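PDB 3OQQ: putative lipoprotein from Bacteroides ovatus, which is of unknown function but binds calcium ions and is probably an extracellular protein anchored by a lipid. Local coordinates for residues A19-N24 with L103-D108; D45-T50 with G119-H124; Y64-V67 with E71-K74; D108-Q111 with E115-Q118. All coordinates share one frame; numbering follows the deposited sequence.

Interaction 1: A19-N24 with L103-D108; sequences ASTLVN and LALPED
Val23 and Leu105 meet methyl to methyl. Val23 CG1 lies 3.8 Å from Leu105 CD1, and the two side chains approach at a slant. The other branch of Val23 reaches toward Leu103. Val23 CG2 lies 4.4 Å from Leu103 CD1, a looser touch. The first torsion of Val23 (chi1 -60°) explains this division. It puts CG1 beside the backbone N and CG2 between that N and the carbonyl carbon, so one methyl serves each leucine.

Leu105 is turned unusually. Its chi1 of -124° is far from a staggered value, which suggests some strain or some uncertainty in how the branch is modelled. Leu105 CD2 reaches Thr21 OG1 at 4.1 Å, and here the side chains cross at about a right angle. This is only packing. The hydroxyl of Thr21 has its polar partner in Val110 O.

The backbones stay well apart, with 9.0 Å between Val23 CA and Leu105 CA. No hydrogen bond joins the two segments. This is side-chain packing inside the antiparallel beta domain, between the start of strand 23-26 and the end of strand 96-104 with the loop after it. Met62 and Tyr64 of strand 59-65 and Val41 of strand 36-41 also touch Val23. Phe76 and Val41 add to the surroundings of Leu103.

Before strand 23-26 the chain makes a type I beta turn from Ala19 to Leu22. Leu22 N donates to Ala19 O at 3.2 Å to close it. The turn leads Val23 into the strand with its side chain toward 103-108.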
loop_
_atom_site.group_PDB
_atom_site.type_symbol
_atom_site.label_atom_id
_atom_site.label_comp_id
_atom_site.label_asym_id
_atom_site.label_seq_id
_atom_site.Cartn_x
_atom_site.Cartn_y
_atom_site.Cartn_z
ATOM N N ALA A 19 -25.704 -12.027 4.466
ATOM C CA ALA A 19 -24.262 -11.811 4.681
ATOM C C ALA A 19 -23.803 -12.112 6.144
ATOM O O ALA A 19 -22.598 -12.086 6.428
ATOM C CB ALA A 19 -23.893 -10.383 4.310
ATOM N N SER A 20 -24.763 -12.447 7.048
ATOM C CA SER A 20 -24.497 -12.702 8.466
ATOM C C SER A 20 -23.626 -13.954 8.727
ATOM O O SER A 20 -23.044 -14.032 9.798
ATOM C CB SER A 20 -25.798 -12.801 9.255
ATOM O OG SER A 20 -26.618 -13.857 8.787
ATOM N N THR A 21 -23.481 -14.892 7.756
ATOM C CA THR A 21 -22.645 -16.076 8.006
ATOM C C THR A 21 -21.189 -15.823 7.673
ATOM O O THR A 21 -20.302 -16.532 8.176
ATOM C CB THR A 21 -23.147 -17.304 7.239
ATOM O OG1 THR A 21 -22.529 -18.452 7.831
ATOM C CG2 THR A 21 -22.791 -17.261 5.733
ATOM N N LEU A 22 -20.937 -14.850 6.792
ATOM C CA LEU A 22 -19.584 -14.543 6.339
ATOM C C LEU A 22 -18.725 -14.043 7.501
ATOM O O LEU A 22 -19.243 -13.472 8.472
ATOM C CB LEU A 22 -19.614 -13.543 5.182
ATOM C CG LEU A 22 -20.608 -13.869 4.060
ATOM C CD1 LEU A 22 -20.614 -12.783 3.034
ATOM C CD2 LEU A 22 -20.278 -15.177 3.403
ATOM N N VAL A 23 -17.419 -14.344 7.438
ATOM C CA VAL A 23 -16.512 -14.032 8.535
ATOM C C VAL A 23 -15.431 -13.014 8.114
ATOM O O VAL A 23 -15.143 -12.841 6.932
ATOM C CB VAL A 23 -15.880 -15.329 9.141
ATOM C CG1 VAL A 23 -16.958 -16.267 9.700
ATOM C CG2 VAL A 23 -14.995 -16.064 8.127
ATOM N N ASN A 24 -14.804 -12.396 9.110
ATOM C CA ASN A 24 -13.706 -11.466 8.900
ATOM C C ASN A 24 -12.481 -11.997 9.615
ATOM O O ASN A 24 -12.608 -12.493 10.725
ATOM C CB ASN A 24 -14.092 -10.088 9.387
ATOM C CG ASN A 24 -15.201 -9.491 8.567
ATOM O OD1 ASN A 24 -15.166 -9.484 7.339
ATOM N ND2 ASN A 24 -16.234 -9.023 9.226
ATOM N N LEU A 103 -9.727 -22.169 8.054
ATOM C CA LEU A 103 -10.846 -21.683 8.843
ATOM C C LEU A 103 -11.887 -22.791 9.027
ATOM O O LEU A 103 -12.059 -23.656 8.162
ATOM C CB LEU A 103 -11.481 -20.459 8.160
ATOM C CG LEU A 103 -10.583 -19.239 7.906
ATOM C CD1 LEU A 103 -11.333 -18.207 7.095
ATOM C CD2 LEU A 103 -10.049 -18.625 9.222
ATOM N N ALA A 104 -12.588 -22.737 10.153
ATOM C CA ALA A 104 -13.686 -23.640 10.496
ATOM C C ALA A 104 -14.662 -22.862 11.336
ATOM O O ALA A 104 -14.257 -22.024 12.159
ATOM C CB ALA A 104 -13.176 -24.876 11.239
ATOM N N LEU A 105 -15.940 -23.087 11.087
ATOM C CA LEU A 105 -17.021 -22.410 11.789
ATOM C C LEU A 105 -17.397 -23.115 13.105
ATOM O O LEU A 105 -17.863 -24.264 13.075
ATOM C CB LEU A 105 -18.247 -22.339 10.866
ATOM C CG LEU A 105 -18.880 -21.005 10.559
ATOM C CD1 LEU A 105 -17.853 -19.963 10.139
ATOM C CD2 LEU A 105 -19.915 -21.168 9.488
ATOM N N PRO A 106 -17.272 -22.408 14.271
ATOM C CA PRO A 106 -17.717 -22.995 15.549
ATOM C C PRO A 106 -19.213 -23.306 15.503
ATOM O O PRO A 106 -19.923 -22.757 14.662
ATOM C CB PRO A 106 -17.398 -21.886 16.565
ATOM C CG PRO A 106 -16.323 -21.089 15.914
ATOM C CD PRO A 106 -16.752 -21.043 14.486
ATOM N N GLU A 107 -19.687 -24.191 16.378
ATOM C CA GLU A 107 -21.085 -24.634 16.384
ATOM C C GLU A 107 -22.097 -23.534 16.772
ATOM O O GLU A 107 -23.280 -23.681 16.466
ATOM C CB GLU A 107 -21.262 -25.848 17.313
ATOM C CG GLU A 107 -20.714 -27.158 16.753
ATOM C CD GLU A 107 -21.259 -27.659 15.425
ATOM O OE1 GLU A 107 -22.444 -27.395 15.111
ATOM O OE2 GLU A 107 -20.497 -28.341 14.702
ATOM N N ASP A 108 -21.648 -22.462 17.445
ATOM C CA ASP A 108 -22.516 -21.352 17.826
ATOM C C ASP A 108 -22.522 -20.218 16.756
ATOM O O ASP A 108 -23.068 -19.146 17.002
ATOM C CB ASP A 108 -22.087 -20.802 19.201
ATOM C CG ASP A 108 -20.711 -20.168 19.251
ATOM O OD1 ASP A 108 -19.937 -20.331 18.284
ATOM O OD2 ASP A 108 -20.433 -19.469 20.213
#

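Interaction 2: D45-T50 with G119-H124; sequences DSRTLT and GYLFYH
Leu121 CD1 sits over one face of the Arg47 guanidinium. Leu121 CD1 is 3.6 Å from Arg47 NH2 and equally far from Arg47 NH1, so the methyl lies over the NH1/NH2 end of the face, shifted away from NE. The contact belongs to the antiparallel beta domain. Strand 46-54 and the run into strand 122-131 do not pair here; they face each other across its interior. The nearest CA atoms, those of Thr50 and Tyr123, are 10.2 Å apart, and side chains fill the distance.

Arg47 and Leu121 come from opposite directions. Arg47 runs out extended, with CG anti to the backbone N (chi1 -175°), and this carries the charged group across to the leucine. Farther along, Leu49 CD2 touches Tyr123 OH at 3.9 Å, the two side chains meeting at a slant. Thr50 O approaches the Tyr123 ring obliquely, 4.0 Å from CE1.

The next shell fixes these groups. Arg47 NH1 donates to Gln165 OE1 and to Leu42 O, which should limit the rotation of the guanidinium under the methyl. The same Gln165 uses its NE2 to bind Gly119 O, so one amide ties the arginine to the other segment. Leu121 and Tyr123 are held by backbone bonds to Glu160 and Val158 of strand 150-161. Arg47 and Leu49 are paired in the same way with Leu103 and Val101 of strand 96-104.

A water closes the far end. It donates to Thr50 O at 2.9 Å and is hydrogen-bonded to Tyr123 OH at 2.7 Å.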
loop_
_atom_site.group_PDB
_atom_site.type_symbol
_atom_site.label_atom_id
_atom_site.label_comp_id
_atom_site.label_asym_id
_atom_site.label_seq_id
_atom_site.Cartn_x
_atom_site.Cartn_y
_atom_site.Cartn_z
ATOM N N ASP A 45 -17.949 -25.788 5.990
ATOM C CA ASP A 45 -17.191 -26.882 6.613
ATOM C C ASP A 45 -15.804 -26.326 7.001
ATOM O O ASP A 45 -15.623 -25.858 8.133
ATOM C CB ASP A 45 -17.112 -28.153 5.723
ATOM C CG ASP A 45 -18.418 -28.545 5.042
ATOM O OD1 ASP A 45 -19.424 -28.762 5.759
ATOM O OD2 ASP A 45 -18.431 -28.642 3.796
ATOM N N SER A 46 -14.855 -26.310 6.050
ATOM C CA SER A 46 -13.529 -25.743 6.296
ATOM C C SER A 46 -13.027 -25.012 5.038
ATOM O O SER A 46 -13.515 -25.274 3.939
ATOM C CB SER A 46 -12.543 -26.810 6.769
ATOM O OG SER A 46 -12.022 -27.569 5.694
ATOM N N ARG A 47 -12.117 -24.042 5.213
ATOM C CA ARG A 47 -11.594 -23.276 4.084
ATOM C C ARG A 47 -10.159 -22.837 4.351
ATOM O O ARG A 47 -9.897 -22.162 5.342
ATOM C CB ARG A 47 -12.484 -22.067 3.780
ATOM C CG ARG A 47 -12.041 -21.315 2.538
ATOM C CD ARG A 47 -13.058 -20.292 2.132
ATOM N NE ARG A 47 -12.750 -19.753 0.811
ATOM C CZ ARG A 47 -13.469 -18.834 0.187
ATOM N NH1 ARG A 47 -14.577 -18.359 0.739
ATOM N NH2 ARG A 47 -13.093 -18.389 -0.999
ATOM N N THR A 48 -9.241 -23.210 3.435
ATOM C CA THR A 48 -7.823 -22.872 3.504
ATOM C C THR A 48 -7.575 -21.661 2.600
ATOM O O THR A 48 -7.972 -21.655 1.433
ATOM C CB THR A 48 -6.942 -24.099 3.175
ATOM O OG1 THR A 48 -7.186 -25.096 4.169
ATOM C CG2 THR A 48 -5.447 -23.777 3.178
ATOM N N LEU A 49 -6.938 -20.630 3.170
ATOM C CA LEU A 49 -6.615 -19.379 2.482
ATOM C C LEU A 49 -5.185 -18.983 2.660
ATOM O O LEU A 49 -4.629 -19.116 3.751
ATOM C CB LEU A 49 -7.478 -18.218 3.007
ATOM C CG LEU A 49 -8.981 -18.225 2.748
ATOM C CD1 LEU A 49 -9.634 -17.110 3.523
ATOM C CD2 LEU A 49 -9.286 -18.041 1.279
ATOM N N THR A 50 -4.601 -18.447 1.607
ATOM C CA THR A 50 -3.267 -17.877 1.655
ATOM C C THR A 50 -3.466 -16.396 1.983
ATOM O O THR A 50 -4.340 -15.733 1.406
ATOM C CB THR A 50 -2.509 -18.144 0.343
ATOM O OG1 THR A 50 -2.303 -19.553 0.235
ATOM C CG2 THR A 50 -1.163 -17.429 0.287
ATOM N N GLY A 119 -22.559 -12.026 0.042
ATOM C CA GLY A 119 -21.461 -11.082 0.175
ATOM C C GLY A 119 -20.241 -11.511 -0.604
ATOM O O GLY A 119 -20.006 -12.710 -0.797
ATOM N N TYR A 120 -19.461 -10.529 -1.052
ATOM C CA TYR A 120 -18.252 -10.743 -1.836
ATOM C C TYR A 120 -17.021 -10.828 -0.965
ATOM O O TYR A 120 -16.763 -9.934 -0.159
ATOM C CB TYR A 120 -18.060 -9.613 -2.856
ATOM C CG TYR A 120 -19.226 -9.372 -3.786
ATOM C CD1 TYR A 120 -19.655 -10.359 -4.673
ATOM C CD2 TYR A 120 -19.839 -8.126 -3.856
ATOM C CE1 TYR A 120 -20.707 -10.126 -5.563
ATOM C CE2 TYR A 120 -20.884 -7.880 -4.747
ATOM C CZ TYR A 120 -21.320 -8.885 -5.592
ATOM O OH TYR A 120 -22.349 -8.640 -6.467
ATOM N N LEU A 121 -16.211 -11.857 -1.184
ATOM C CA LEU A 121 -14.960 -11.995 -0.450
ATOM C C LEU A 121 -14.011 -10.873 -0.914
ATOM O O LEU A 121 -13.980 -10.542 -2.101
ATOM C CB LEU A 121 -14.355 -13.405 -0.681
ATOM C CG LEU A 121 -13.007 -13.725 -0.001
ATOM C CD1 LEU A 121 -12.957 -15.151 0.470
ATOM C CD2 LEU A 121 -11.858 -13.485 -0.937
ATOM N N PHE A 122 -13.268 -10.273 0.022
ATOM C CA PHE A 122 -12.305 -9.242 -0.351
ATOM C C PHE A 122 -11.034 -9.412 0.440
ATOM O O PHE A 122 -11.085 -9.752 1.624
ATOM C CB PHE A 122 -12.866 -7.806 -0.234
ATOM C CG PHE A 122 -13.249 -7.287 1.139
ATOM C CD1 PHE A 122 -14.522 -7.508 1.653
ATOM C CD2 PHE A 122 -12.359 -6.518 1.882
ATOM C CE1 PHE A 122 -14.888 -7.005 2.915
ATOM C CE2 PHE A 122 -12.720 -6.005 3.134
ATOM C CZ PHE A 122 -13.983 -6.249 3.645
ATOM N N TYR A 123 -9.894 -9.269 -0.246
ATOM C CA TYR A 123 -8.570 -9.309 0.352
ATOM C C TYR A 123 -8.190 -7.885 0.730
ATOM O O TYR A 123 -8.632 -6.944 0.066
ATOM C CB TYR A 123 -7.560 -9.904 -0.625
ATOM C CG TYR A 123 -7.734 -11.382 -0.841
ATOM C CD1 TYR A 123 -7.203 -12.306 0.057
ATOM C CD2 TYR A 123 -8.401 -11.868 -1.962
ATOM C CE1 TYR A 123 -7.361 -13.680 -0.139
ATOM C CE2 TYR A 123 -8.555 -13.239 -2.174
ATOM C CZ TYR A 123 -8.040 -14.142 -1.256
ATOM O OH TYR A 123 -8.192 -15.491 -1.463
ATOM N N HIS A 124 -7.397 -7.710 1.786
ATOM C CA HIS A 124 -7.034 -6.367 2.208
ATOM C C HIS A 124 -5.569 -6.297 2.600
ATOM O O HIS A 124 -5.098 -7.133 3.393
ATOM C CB HIS A 124 -7.932 -5.905 3.402
ATOM C CG HIS A 124 -7.607 -4.536 3.938
ATOM N ND1 HIS A 124 -7.328 -4.335 5.271
ATOM C CD2 HIS A 124 -7.561 -3.340 3.295
ATOM C CE1 HIS A 124 -7.118 -3.031 5.404
ATOM N NE2 HIS A 124 -7.261 -2.392 4.241
HETATM O O HOH W 1 -6.077 -16.929 -0.632
#

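Interaction 3: Y64-V67 with E71-K74; sequences YNTV and EATK
Ala72 CB lies over one face of the Tyr64 ring, 3.5 Å above its plane and offset toward the rim. This is a CH-pi contact. From CB, the first torsion of Tyr64 (chi1 69°) places CG between the backbone N and the carbonyl carbon, which swings the ring across toward the partner strand. Tyr64 CD1 then passes 3.6 Å from Ala72 O. CE1 and CZ take the methyl, with Tyr64 CZ 3.5 Å from Ala72 CB. At the tip, OH is hydrogen-bonded to Asp108 OD1, outside the hairpin.

The two segments are the end of strand 59-65 and the start of strand 71-80, a beta hairpin. Tyr64 and Ala72 form an antiparallel hydrogen-bonded pair. Tyr64 N donates to Ala72 O at 2.8 Å, and Ala72 N returns a nearly straight bond (174°) to Tyr64 O at 2.7 Å. Asn65 and Glu71 form the next pair, non-hydrogen-bonded.

Thr66 CG2 also packs on this methyl, 3.6 Å from Ala72 CB, while its OG1 bonds with Thr70 and Ser68 in the turn. Replacing Tyr64 with an alanine would probably open a gap where the ring face covers the Ala72 methyl and leave Asp108 OD1 without its hydroxyl partner.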
loop_
_atom_site.group_PDB
_atom_site.type_symbol
_atom_site.label_atom_id
_atom_site.label_comp_id
_atom_site.label_asym_id
_atom_site.label_seq_id
_atom_site.Cartn_x
_atom_site.Cartn_y
_atom_site.Cartn_z
ATOM N N TYR A 64 -16.807 -13.577 14.027
ATOM C CA TYR A 64 -18.000 -14.146 13.425
ATOM C C TYR A 64 -19.266 -13.812 14.225
ATOM O O TYR A 64 -19.204 -13.575 15.435
ATOM C CB TYR A 64 -17.841 -15.677 13.282
ATOM C CG TYR A 64 -17.846 -16.456 14.591
ATOM C CD1 TYR A 64 -16.662 -16.717 15.275
ATOM C CD2 TYR A 64 -19.024 -17.018 15.088
ATOM C CE1 TYR A 64 -16.654 -17.480 16.443
ATOM C CE2 TYR A 64 -19.027 -17.782 16.253
ATOM C CZ TYR A 64 -17.839 -18.016 16.921
ATOM O OH TYR A 64 -17.832 -18.768 18.066
ATOM N N ASN A 65 -20.416 -13.849 13.535
ATOM C CA ASN A 65 -21.738 -13.626 14.097
ATOM C C ASN A 65 -22.231 -14.898 14.711
ATOM O O ASN A 65 -22.184 -15.956 14.073
ATOM C CB ASN A 65 -22.713 -13.147 13.006
ATOM C CG ASN A 65 -22.280 -11.854 12.380
ATOM O OD1 ASN A 65 -21.926 -10.914 13.074
ATOM N ND2 ASN A 65 -22.245 -11.784 11.063
ATOM N N THR A 66 -22.703 -14.806 15.956
ATOM C CA THR A 66 -23.225 -15.952 16.669
ATOM C C THR A 66 -24.701 -16.083 16.433
ATOM O O THR A 66 -25.361 -15.128 16.017
ATOM C CB THR A 66 -22.944 -15.860 18.179
ATOM O OG1 THR A 66 -23.737 -14.815 18.750
ATOM C CG2 THR A 66 -21.439 -15.731 18.526
ATOM N N VAL A 67 -25.217 -17.268 16.757
ATOM C CA VAL A 67 -26.620 -17.635 16.626
ATOM C C VAL A 67 -27.497 -16.758 17.570
ATOM O O VAL A 67 -28.704 -16.668 17.368
ATOM C CB VAL A 67 -26.779 -19.166 16.872
ATOM C CG1 VAL A 67 -26.631 -19.545 18.351
ATOM C CG2 VAL A 67 -28.076 -19.705 16.279
ATOM N N GLU A 71 -21.124 -10.914 18.498
ATOM C CA GLU A 71 -19.970 -11.211 17.679
ATOM C C GLU A 71 -18.923 -11.895 18.528
ATOM O O GLU A 71 -18.693 -11.521 19.685
ATOM C CB GLU A 71 -19.418 -9.999 16.929
ATOM C CG GLU A 71 -19.065 -8.781 17.755
ATOM C CD GLU A 71 -18.480 -7.698 16.871
ATOM O OE1 GLU A 71 -19.242 -7.113 16.067
ATOM O OE2 GLU A 71 -17.243 -7.497 16.920
ATOM N N ALA A 72 -18.349 -12.955 17.971
ATOM C CA ALA A 72 -17.358 -13.740 18.676
ATOM C C ALA A 72 -16.091 -13.787 17.890
ATOM O O ALA A 72 -16.098 -13.493 16.694
ATOM C CB ALA A 72 -17.887 -15.149 18.919
ATOM N N THR A 73 -15.001 -14.166 18.553
ATOM C CA THR A 73 -13.699 -14.297 17.934
ATOM C C THR A 73 -13.155 -15.686 18.158
ATOM O O THR A 73 -13.261 -16.215 19.258
ATOM C CB THR A 73 -12.743 -13.238 18.505
ATOM O OG1 THR A 73 -13.388 -11.974 18.429
ATOM C CG2 THR A 73 -11.407 -13.174 17.752
ATOM N N LYS A 74 -12.545 -16.269 17.120
ATOM C CA LYS A 74 -11.838 -17.536 17.240
ATOM C C LYS A 74 -10.419 -17.357 16.703
ATOM O O LYS A 74 -10.222 -16.807 15.619
ATOM C CB LYS A 74 -12.543 -18.715 16.556
ATOM C CG LYS A 74 -11.936 -20.038 17.035
ATOM C CD LYS A 74 -12.399 -21.264 16.298
ATOM C CE LYS A 74 -11.627 -22.468 16.796
ATOM N NZ LYS A 74 -12.103 -23.723 16.171
#

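Interaction 4: D108-Q111 with E115-Q118; sequences DAVQ and ETDQ. With CA (calcium ion), chain E.
Thr116 OG1 accepts a hydrogen bond from Thr113 N, in the turn between the two segments, and lies 3.2 Å from Gln111 O. The hydroxyl stands between the backbone N and the carbonyl carbon of its own residue (chi1 67°). That leaves the methyl to meet Val110: Thr116 CG2 and Val110 CG1 are 4.1 Å apart. The touch is light and near the surface.

The side chain of Gln111 starts away from 115-118 and folds back over its own segment. Gln111 NE2 donates to Ala109 O at 3.1 Å, reaching that oxygen from above the carbonyl plane. Thr21 lies close to both segments. Its OG1 bonds to Val110 O, and Thr21 N is hydrogen-bonded to Thr116 O.

Asp117, next along the chain, takes no part in the packing with 108-111. The Asp117 carboxylate grips a calcium ion with both oxygens, OD1 at 2.5 Å and OD2 at 2.6 Å from the metal. Two waters also bind the ion, water 3 at 2.2 Å and water 2 at 2.6 Å. Asn114 OD1 and, from another part of the chain, Gln164 OE1 complete the set. The loop between strands 96-104 and 122-131 thus supplies Asn114 and Asp117 to a calcium site with a bidentate aspartate.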
loop_
_atom_site.group_PDB
_atom_site.type_symbol
_atom_site.label_atom_id
_atom_site.label_comp_id
_atom_site.label_asym_id
_atom_site.label_seq_id
_atom_site.Cartn_x
_atom_site.Cartn_y
_atom_site.Cartn_z
ATOM N N ASP A 108 -21.648 -22.462 17.445
ATOM C CA ASP A 108 -22.516 -21.352 17.826
ATOM C C ASP A 108 -22.522 -20.218 16.756
ATOM O O ASP A 108 -23.068 -19.146 17.002
ATOM C CB ASP A 108 -22.087 -20.802 19.201
ATOM C CG ASP A 108 -20.711 -20.168 19.251
ATOM O OD1 ASP A 108 -19.937 -20.331 18.284
ATOM O OD2 ASP A 108 -20.433 -19.469 20.213
ATOM N N ALA A 109 -21.922 -20.456 15.577
ATOM C CA ALA A 109 -21.864 -19.452 14.521
ATOM C C ALA A 109 -23.138 -19.423 13.696
ATOM O O ALA A 109 -23.873 -20.428 13.659
ATOM C CB ALA A 109 -20.685 -19.733 13.609
ATOM N N VAL A 110 -23.381 -18.282 12.991
ATOM C CA VAL A 110 -24.481 -18.210 12.022
ATOM C C VAL A 110 -24.086 -19.184 10.892
ATOM O O VAL A 110 -23.016 -19.026 10.284
ATOM C CB VAL A 110 -24.821 -16.787 11.485
ATOM C CG1 VAL A 110 -25.861 -16.878 10.351
ATOM C CG2 VAL A 110 -25.339 -15.894 12.609
ATOM N N GLN A 111 -24.889 -20.228 10.702
ATOM C CA GLN A 111 -24.615 -21.272 9.719
ATOM C C GLN A 111 -24.935 -20.801 8.292
ATOM O O GLN A 111 -25.966 -20.160 8.072
ATOM C CB GLN A 111 -25.363 -22.562 10.064
ATOM C CG GLN A 111 -24.883 -23.210 11.376
ATOM C CD GLN A 111 -23.397 -23.543 11.365
ATOM O OE1 GLN A 111 -22.903 -24.288 10.510
ATOM N NE2 GLN A 111 -22.648 -22.979 12.296
ATOM N N GLU A 115 -29.486 -17.651 2.147
ATOM C CA GLU A 115 -30.191 -16.591 2.864
ATOM C C GLU A 115 -29.196 -15.726 3.687
ATOM O O GLU A 115 -29.462 -14.536 3.886
ATOM C CB GLU A 115 -31.278 -17.214 3.790
ATOM C CG GLU A 115 -32.048 -16.247 4.690
ATOM C CD GLU A 115 -33.150 -16.823 5.567
ATOM O OE1 GLU A 115 -32.928 -17.868 6.224
ATOM O OE2 GLU A 115 -34.221 -16.180 5.650
ATOM N N THR A 116 -28.042 -16.319 4.127
ATOM C CA THR A 116 -27.048 -15.673 5.000
ATOM C C THR A 116 -25.617 -15.491 4.408
ATOM O O THR A 116 -24.762 -14.915 5.094
ATOM C CB THR A 116 -26.934 -16.489 6.300
ATOM O OG1 THR A 116 -26.374 -17.772 6.012
ATOM C CG2 THR A 116 -28.269 -16.668 6.997
ATOM N N ASP A 117 -25.353 -15.938 3.155
ATOM C CA ASP A 117 -24.002 -15.849 2.564
ATOM C C ASP A 117 -23.872 -14.783 1.449
ATOM O O ASP A 117 -22.938 -14.856 0.651
ATOM C CB ASP A 117 -23.615 -17.238 1.996
ATOM C CG ASP A 117 -24.381 -17.673 0.732
ATOM O OD1 ASP A 117 -25.320 -16.950 0.317
ATOM O OD2 ASP A 117 -24.046 -18.737 0.173
ATOM N N GLN A 118 -24.824 -13.859 1.345
ATOM C CA GLN A 118 -24.823 -12.891 0.245
ATOM C C GLN A 118 -23.792 -11.769 0.466
ATOM O O GLN A 118 -24.120 -10.707 1.002
ATOM C CB GLN A 118 -26.229 -12.315 0.020
ATOM C CG GLN A 118 -27.257 -13.344 -0.445
ATOM C CD GLN A 118 -28.668 -12.818 -0.321
ATOM O OE1 GLN A 118 -28.977 -11.682 -0.707
ATOM N NE2 GLN A 118 -29.563 -13.640 0.212
HETATM CA CA CA E . -25.292 -17.836 -1.982
HETATM O O HOH W 2 -23.494 -15.991 -2.606
HETATM O O HOH W 3 -26.947 -16.417 -1.962
#

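Interactions 1 and 2 are buried and lack direct hydrogen bonds between their segments. Interaction 1 relies on methyl packing, while interaction 2 mixes packing with a charged group and a bridging water. They meet where strands 96-104 and 46-54 pair, through Leu103 N and Arg47 O. Interaction 3 is partly buried and differs in being true strand pairing. Interaction 4 is a surface loop contact near calcium. Interactions 1 and 4 share Asp108, whose OD1 bonds to Tyr64 OH of interaction 3. Thr21 links interaction 1 to both segments of interaction 4. Interactions 2 and 3 do not touch, with nearest atoms about 9 Å apart.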